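Local coordinates for protein 3-hydroxyisobutyrate dehydrogenase (Salmonella typhimurium, PDB 3G0O) that probably catalyses the oxidation of L-threonate to 2-dehydro-L-erythronate, using NAD(+) in preference to NADP(+) as cosubstrate, at residues A[11-16]-A[66-71]; A[32-37]-A[59-64]. All blocks are in the same frame, centred on the assembly; numbering follows the deposited sequence.

In the fold
Both contacts belong to the Rossmann-type dinucleotide-binding domain and meet at the parallel part of the same mixed sheet. Contact 1 pairs strands 9-13 and 67-70 in its interior by backbone hydrogen bonds, with aliphatic side chains on both faces. Contact 2 lies farther from the centre of the chain: the neighbouring strand 32-36 is met by the loop 59-64, and aromatic and apolar side chains do the work while part of the loop is exposed. Hydrogen bonds Ile12 N to Trp34 O (2.8 Å) and, just past the strand ends, Leu15 N to Asp37 OD1 (2.8 Å) join the two. Phe61 CE1 also packs on Gly11 CA. Along the chain, contact 2 is nested within the loop that contact 1 closes.

Contact 1. Residues A[11-16]-A[66-71]; sequences GIVGLG and DALVIL
Gly11 and Val13 bind the backbone of 67-71 through four nearly straight hydrogen bonds: Gly11 N to Ala67 O (2.9 Å), Val69 N to Gly11 O (2.8 Å), Val13 N to Val69 O (2.8 Å) and Leu71 N to Val13 O (2.9 Å). On one face of the sheet, Val13 CG2 meets Leu68 CD1 at 3.6 Å, the side chains crossing at a slant above Gly11. Leu68 CD1 lies close to where a CB on Gly11 would stand, so the bare glycine lets the leucine lean in. On the opposite face, Ile12 and Val69 lie alongside each other. Ile12 CG1 stands beside the backbone N (chi1 -53°), and CD1 reaches to 3.7 Å from Val69 CB; the other branch, CG2, faces Leu71 CD1 at 4.0 Å. This is the central parallel pairing of a Rossmann-type domain, and the turn after strand 9-13 carries Gly14 and Gly16 of a GxGxxG-like sequence, consistent with a dinucleotide-binding loop. A positive phi (106°) at Gly14 turns the chain away after the strand; its CA makes a CA-H...O contact with Leu71 O, which fills the space where a side chain would point. The Leu71 side chain lies about 8 Å from that of Lys179, the predicted active-site residue, and as far from a bound tartaric acid, placing this end near the probable catalytic cleft. Farther out, helix 75-82 covers Val13 and Ile70, helix 17-28 Ile12, and helix 148-161 Val69.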
ATOM      1  N   GLY A  11       1.443 -24.432 -23.335  1.00 18.57           N
ATOM      2  CA  GLY A  11       2.794 -24.594 -22.836  1.00 18.59           C
ATOM      3  C   GLY A  11       3.187 -23.387 -21.997  1.00 19.53           C
ATOM      4  O   GLY A  11       3.008 -22.246 -22.429  1.00 18.72           O
ATOM      5  N   ILE A  12       3.710 -23.637 -20.799  1.00 17.81           N
ATOM      6  CA  ILE A  12       4.142 -22.563 -19.904  1.00 18.77           C
ATOM      7  C   ILE A  12       5.661 -22.527 -19.890  1.00 19.78           C
ATOM      8  O   ILE A  12       6.296 -23.490 -19.464  1.00 21.06           O
ATOM      9  CB  ILE A  12       3.662 -22.791 -18.452  1.00 19.00           C
ATOM     10  CG1 ILE A  12       2.151 -23.030 -18.422  1.00 19.11           C
ATOM     11  CG2 ILE A  12       4.031 -21.580 -17.589  1.00 18.37           C
ATOM     12  CD1 ILE A  12       1.331 -21.881 -18.973  1.00 18.26           C
ATOM     13  N   VAL A  13       6.238 -21.421 -20.356  1.00 19.42           N
ATOM     14  CA  VAL A  13       7.690 -21.264 -20.391  1.00 20.09           C
ATOM     15  C   VAL A  13       8.099 -20.312 -19.271  1.00 19.91           C
ATOM     16  O   VAL A  13       7.715 -19.142 -19.265  1.00 19.85           O
ATOM     17  CB  VAL A  13       8.155 -20.695 -21.741  1.00 19.35           C
ATOM     18  CG1 VAL A  13       9.675 -20.668 -21.799  1.00 21.07           C
ATOM     19  CG2 VAL A  13       7.596 -21.536 -22.876  1.00 21.77           C
ATOM     20  N   GLY A  14       8.882 -20.823 -18.330  1.00 19.49           N
ATOM     21  CA  GLY A  14       9.296 -20.019 -17.194  1.00 20.54           C
ATOM     22  C   GLY A  14       8.482 -20.521 -16.020  1.00 21.48           C
ATOM     23  O   GLY A  14       7.338 -20.110 -15.826  1.00 22.61           O
ATOM     24  N   LEU A  15       9.066 -21.427 -15.242  1.00 21.69           N
ATOM     25  CA  LEU A  15       8.372 -22.008 -14.106  1.00 22.39           C
ATOM     26  C   LEU A  15       8.803 -21.451 -12.754  1.00 24.98           C
ATOM     27  O   LEU A  15       9.097 -22.202 -11.817  1.00 23.84           O
ATOM     28  CB  LEU A  15       8.532 -23.530 -14.131  1.00 22.89           C
ATOM     29  CG  LEU A  15       7.949 -24.176 -15.395  1.00 23.96           C
ATOM     30  CD1 LEU A  15       8.273 -25.665 -15.410  1.00 24.47           C
ATOM     31  CD2 LEU A  15       6.443 -23.940 -15.443  1.00 23.67           C
ATOM     32  N   GLY A  16       8.847 -20.127 -12.667  1.00 24.14           N
ATOM     33  CA  GLY A  16       9.191 -19.481 -11.416  1.00 24.70           C
ATOM     34  C   GLY A  16       7.938 -19.543 -10.564  1.00 24.90           C
ATOM     35  O   GLY A  16       7.050 -20.348 -10.839  1.00 25.67           O
ATOM     36  N   ASP A  66      -1.575 -25.000 -28.499  1.00 18.88           N
ATOM     37  CA  ASP A  66      -2.554 -24.063 -29.024  1.00 18.32           C
ATOM     38  C   ASP A  66      -2.179 -22.681 -28.496  1.00 20.00           C
ATOM     39  O   ASP A  66      -2.519 -21.656 -29.086  1.00 20.36           O
ATOM     40  CB  ASP A  66      -3.944 -24.445 -28.532  1.00 19.99           C
ATOM     41  CG  ASP A  66      -4.395 -25.787 -29.068  1.00 22.92           C
ATOM     42  OD1 ASP A  66      -4.639 -25.877 -30.285  1.00 25.00           O
ATOM     43  OD2 ASP A  66      -4.492 -26.753 -28.284  1.00 25.71           O
ATOM     44  N   ALA A  67      -1.467 -22.669 -27.376  1.00 18.41           N
ATOM     45  CA  ALA A  67      -1.043 -21.418 -26.764  1.00 19.08           C
ATOM     46  C   ALA A  67       0.246 -21.610 -25.987  1.00 18.68           C
ATOM     47  O   ALA A  67       0.468 -22.653 -25.374  1.00 18.18           O
ATOM     48  CB  ALA A  67      -2.134 -20.894 -25.831  1.00 17.43           C
ATOM     49  N   LEU A  68       1.097 -20.594 -26.028  1.00 17.89           N
ATOM     50  CA  LEU A  68       2.357 -20.628 -25.302  1.00 18.18           C
ATOM     51  C   LEU A  68       2.372 -19.400 -24.401  1.00 17.76           C
ATOM     52  O   LEU A  68       2.180 -18.281 -24.880  1.00 21.25           O
ATOM     53  CB  LEU A  68       3.543 -20.566 -26.266  1.00 18.69           C
ATOM     54  CG  LEU A  68       4.917 -20.796 -25.630  1.00 19.01           C
ATOM     55  CD1 LEU A  68       5.097 -22.287 -25.362  1.00 18.33           C
ATOM     56  CD2 LEU A  68       6.018 -20.292 -26.553  1.00 20.18           C
ATOM     57  N   VAL A  69       2.570 -19.608 -23.103  1.00 17.50           N
ATOM     58  CA  VAL A  69       2.627 -18.499 -22.149  1.00 17.13           C
ATOM     59  C   VAL A  69       4.082 -18.332 -21.732  1.00 18.21           C
ATOM     60  O   VAL A  69       4.734 -19.299 -21.337  1.00 18.36           O
ATOM     61  CB  VAL A  69       1.779 -18.780 -20.884  1.00 18.82           C
ATOM     62  CG1 VAL A  69       1.790 -17.560 -19.961  1.00 17.82           C
ATOM     63  CG2 VAL A  69       0.360 -19.145 -21.276  1.00 19.09           C
ATOM     64  N   ILE A  70       4.592 -17.107 -21.827  1.00 18.21           N
ATOM     65  CA  ILE A  70       5.975 -16.836 -21.465  1.00 18.43           C
ATOM     66  C   ILE A  70       6.061 -15.937 -20.236  1.00 18.75           C
ATOM     67  O   ILE A  70       5.771 -14.738 -20.299  1.00 18.73           O
ATOM     68  CB  ILE A  70       6.724 -16.174 -22.639  1.00 18.95           C
ATOM     69  CG1 ILE A  70       6.587 -17.049 -23.889  1.00 19.04           C
ATOM     70  CG2 ILE A  70       8.190 -15.971 -22.280  1.00 20.69           C
ATOM     71  CD1 ILE A  70       7.216 -16.454 -25.136  1.00 17.44           C
ATOM     72  N   LEU A  71       6.452 -16.534 -19.115  1.00 18.36           N
ATOM     73  CA  LEU A  71       6.584 -15.812 -17.852  1.00 20.73           C
ATOM     74  C   LEU A  71       8.059 -15.745 -17.481  1.00 22.06           C
ATOM     75  O   LEU A  71       8.567 -16.586 -16.736  1.00 22.32           O
ATOM     76  CB  LEU A  71       5.791 -16.534 -16.758  1.00 20.56           C
ATOM     77  CG  LEU A  71       4.266 -16.529 -16.920  1.00 22.84           C
ATOM     78  CD1 LEU A  71       3.679 -17.804 -16.356  1.00 24.76           C
ATOM     79  CD2 LEU A  71       3.674 -15.313 -16.227  1.00 24.04           C
TER

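Contact 2. Residues A[32-37]-A[59-64]; sequences STWGAD and REFAGV
Trp34 and Phe61 pass each other head to tail, each laying its CB over the other's ring. Trp34 CB sits almost exactly above the centre of the Phe61 ring, 3.5 Å from the centroid and 5° off the normal. In return, Phe61 CB covers the six-membered ring of Trp34 toward its rim, 3.4 Å from CE3. These reciprocal CH-pi contacts form the tight part of the interface; the Phe61 plane is inclined by 32° to the five-membered ring of Trp34, an oblique pair. Phe61 CG lies between the backbone N and the carbonyl carbon (chi1 58°), which sends the ring alongside strand 32-36. Its far edge reaches Gly35 O, 3.4 Å from CE2, and Ala36 CB, 3.9 Å from CZ, both near the ring plane. Packing is looser at the exposed end of the loop, where Val64 CG2 comes no closer than 4.3 Å to Trp34 CZ2. A backbone bond from Val64 N to Phe61 O (2.9 Å) closes the turn that brings this valine back toward the indole. The contact thus joins the loop leading to strand 67-70 to the second strand of the Rossmann-type domain. The polar edge of the indole is served from a neighbouring strand: Trp34 NE1 hydrogen-bonds to His9 ND1, whose ring also meets the tryptophan. Because the indole N-H is spent on His9, it is not the loop's polar partner; the loop is held by ring-face and apolar contacts, concentrated on one buried phenylalanine.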
ATOM      1  N   SER A  32      -4.381 -29.633 -21.463  1.00 23.68           N
ATOM      2  CA  SER A  32      -3.184 -30.453 -21.629  1.00 22.88           C
ATOM      3  C   SER A  32      -2.038 -29.473 -21.415  1.00 22.41           C
ATOM      4  O   SER A  32      -1.791 -28.602 -22.247  1.00 21.57           O
ATOM      5  CB  SER A  32      -3.127 -31.049 -23.036  1.00 22.67           C
ATOM      6  OG  SER A  32      -4.099 -32.069 -23.188  1.00 24.35           O
ATOM      7  N   THR A  33      -1.336 -29.635 -20.301  1.00 21.01           N
ATOM      8  CA  THR A  33      -0.264 -28.720 -19.929  1.00 21.90           C
ATOM      9  C   THR A  33       1.176 -29.200 -20.101  1.00 21.91           C
ATOM     10  O   THR A  33       1.541 -30.302 -19.686  1.00 22.15           O
ATOM     11  CB  THR A  33      -0.467 -28.275 -18.462  1.00 22.15           C
ATOM     12  OG1 THR A  33      -1.800 -27.776 -18.307  1.00 21.68           O
ATOM     13  CG2 THR A  33       0.533 -27.184 -18.070  1.00 21.11           C
ATOM     14  N   TRP A  34       1.989 -28.342 -20.712  1.00 20.40           N
ATOM     15  CA  TRP A  34       3.404 -28.614 -20.937  1.00 21.25           C
ATOM     16  C   TRP A  34       4.179 -27.499 -20.233  1.00 22.80           C
ATOM     17  O   TRP A  34       3.690 -26.371 -20.134  1.00 21.97           O
ATOM     18  CB  TRP A  34       3.747 -28.575 -22.427  1.00 22.53           C
ATOM     19  CG  TRP A  34       2.965 -29.532 -23.278  1.00 25.07           C
ATOM     20  CD1 TRP A  34       1.674 -29.394 -23.699  1.00 26.27           C
ATOM     21  CD2 TRP A  34       3.434 -30.769 -23.822  1.00 26.65           C
ATOM     22  NE1 TRP A  34       1.306 -30.472 -24.473  1.00 25.58           N
ATOM     23  CE2 TRP A  34       2.370 -31.335 -24.560  1.00 28.14           C
ATOM     24  CE3 TRP A  34       4.650 -31.463 -23.747  1.00 26.17           C
ATOM     25  CZ2 TRP A  34       2.488 -32.557 -25.234  1.00 28.01           C
ATOM     26  CZ3 TRP A  34       4.769 -32.681 -24.416  1.00 28.19           C
ATOM     27  CH2 TRP A  34       3.691 -33.216 -25.145  1.00 28.85           C
ATOM     28  N   GLY A  35       5.377 -27.816 -19.751  1.00 21.53           N
ATOM     29  CA  GLY A  35       6.191 -26.822 -19.071  1.00 22.27           C
ATOM     30  C   GLY A  35       7.631 -26.804 -19.551  1.00 22.64           C
ATOM     31  O   GLY A  35       8.160 -27.819 -20.000  1.00 23.93           O
ATOM     32  N   ALA A  36       8.272 -25.644 -19.462  1.00 21.85           N
ATOM     33  CA  ALA A  36       9.662 -25.514 -19.880  1.00 22.42           C
ATOM     34  C   ALA A  36      10.408 -24.595 -18.923  1.00 24.40           C
ATOM     35  O   ALA A  36      10.006 -23.451 -18.714  1.00 22.89           O
ATOM     36  CB  ALA A  36       9.740 -24.959 -21.292  1.00 22.18           C
ATOM     37  N   ASP A  37      11.488 -25.105 -18.340  1.00 24.52           N
ATOM     38  CA  ASP A  37      12.300 -24.328 -17.409  1.00 26.32           C
ATOM     39  C   ASP A  37      13.629 -25.044 -17.194  1.00 27.72           C
ATOM     40  O   ASP A  37      13.692 -26.278 -17.231  1.00 27.20           O
ATOM     41  CB  ASP A  37      11.588 -24.181 -16.062  1.00 26.64           C
ATOM     42  CG  ASP A  37      12.185 -23.070 -15.206  1.00 28.92           C
ATOM     43  OD1 ASP A  37      11.858 -21.888 -15.454  1.00 28.14           O
ATOM     44  OD2 ASP A  37      12.991 -23.375 -14.300  1.00 29.24           O
ATOM     45  N   ARG A  59      11.052 -26.405 -27.229  1.00 28.17           N
ATOM     46  CA  ARG A  59      11.204 -26.906 -28.597  1.00 30.84           C
ATOM     47  C   ARG A  59      10.521 -28.261 -28.793  1.00 31.27           C
ATOM     48  O   ARG A  59      10.035 -28.557 -29.879  1.00 31.71           O
ATOM     49  CB  ARG A  59      12.691 -27.024 -28.977  1.00 32.08           C
ATOM     50  CG  ARG A  59      13.483 -25.733 -28.805  1.00 35.76           C
ATOM     51  CD  ARG A  59      14.922 -25.835 -29.316  1.00 37.32           C
ATOM     52  NE  ARG A  59      15.770 -24.883 -28.606  1.00 39.95           N
ATOM     53  CZ  ARG A  59      16.243 -25.085 -27.380  1.00 40.75           C
ATOM     54  NH1 ARG A  59      15.965 -26.213 -26.747  1.00 43.04           N
ATOM     55  NH2 ARG A  59      16.956 -24.150 -26.764  1.00 41.15           N
ATOM     56  N   GLU A  60      10.468 -29.070 -27.738  1.00 31.86           N
ATOM     57  CA  GLU A  60       9.856 -30.394 -27.820  1.00 32.95           C
ATOM     58  C   GLU A  60       8.337 -30.365 -28.038  1.00 30.99           C
ATOM     59  O   GLU A  60       7.779 -31.283 -28.643  1.00 31.14           O
ATOM     60  CB  GLU A  60      10.151 -31.199 -26.543  1.00 36.43           C
ATOM     61  CG  GLU A  60      11.435 -30.804 -25.785  1.00 40.68           C
ATOM     62  CD  GLU A  60      12.711 -31.362 -26.382  1.00 43.04           C
ATOM     63  OE1 GLU A  60      12.895 -31.258 -27.616  1.00 44.59           O
ATOM     64  OE2 GLU A  60      13.545 -31.897 -25.613  1.00 44.40           O
ATOM     65  N   PHE A  61       7.665 -29.323 -27.553  1.00 27.50           N
ATOM     66  CA  PHE A  61       6.212 -29.256 -27.694  1.00 25.50           C
ATOM     67  C   PHE A  61       5.633 -28.017 -28.378  1.00 24.86           C
ATOM     68  O   PHE A  61       4.431 -27.958 -28.626  1.00 24.69           O
ATOM     69  CB  PHE A  61       5.563 -29.433 -26.313  1.00 23.45           C
ATOM     70  CG  PHE A  61       6.009 -28.419 -25.293  1.00 22.91           C
ATOM     71  CD1 PHE A  61       5.544 -27.104 -25.344  1.00 21.44           C
ATOM     72  CD2 PHE A  61       6.907 -28.772 -24.290  1.00 22.13           C
ATOM     73  CE1 PHE A  61       5.969 -26.154 -24.408  1.00 22.41           C
ATOM     74  CE2 PHE A  61       7.338 -27.833 -23.349  1.00 22.60           C
ATOM     75  CZ  PHE A  61       6.869 -26.522 -23.409  1.00 22.78           C
ATOM     76  N   ALA A  62       6.477 -27.038 -28.691  1.00 25.25           N
ATOM     77  CA  ALA A  62       6.013 -25.810 -29.334  1.00 26.18           C
ATOM     78  C   ALA A  62       5.193 -26.077 -30.595  1.00 26.01           C
ATOM     79  O   ALA A  62       4.282 -25.317 -30.930  1.00 24.82           O
ATOM     80  CB  ALA A  62       7.204 -24.918 -29.669  1.00 25.32           C
ATOM     81  N   GLY A  63       5.514 -27.165 -31.286  1.00 26.60           N
ATOM     82  CA  GLY A  63       4.801 -27.498 -32.504  1.00 27.29           C
ATOM     83  C   GLY A  63       3.388 -28.029 -32.338  1.00 27.58           C
ATOM     84  O   GLY A  63       2.680 -28.190 -33.331  1.00 28.99           O
ATOM     85  N   VAL A  64       2.958 -28.298 -31.108  1.00 27.00           N
ATOM     86  CA  VAL A  64       1.611 -28.824 -30.902  1.00 26.67           C
ATOM     87  C   VAL A  64       0.715 -27.988 -29.999  1.00 25.40           C
ATOM     88  O   VAL A  64      -0.499 -28.204 -29.956  1.00 24.15           O
ATOM     89  CB  VAL A  64       1.642 -30.257 -30.317  1.00 28.66           C
ATOM     90  CG1 VAL A  64       2.476 -31.162 -31.205  1.00 29.59           C
ATOM     91  CG2 VAL A  64       2.182 -30.232 -28.892  1.00 28.39           C
TER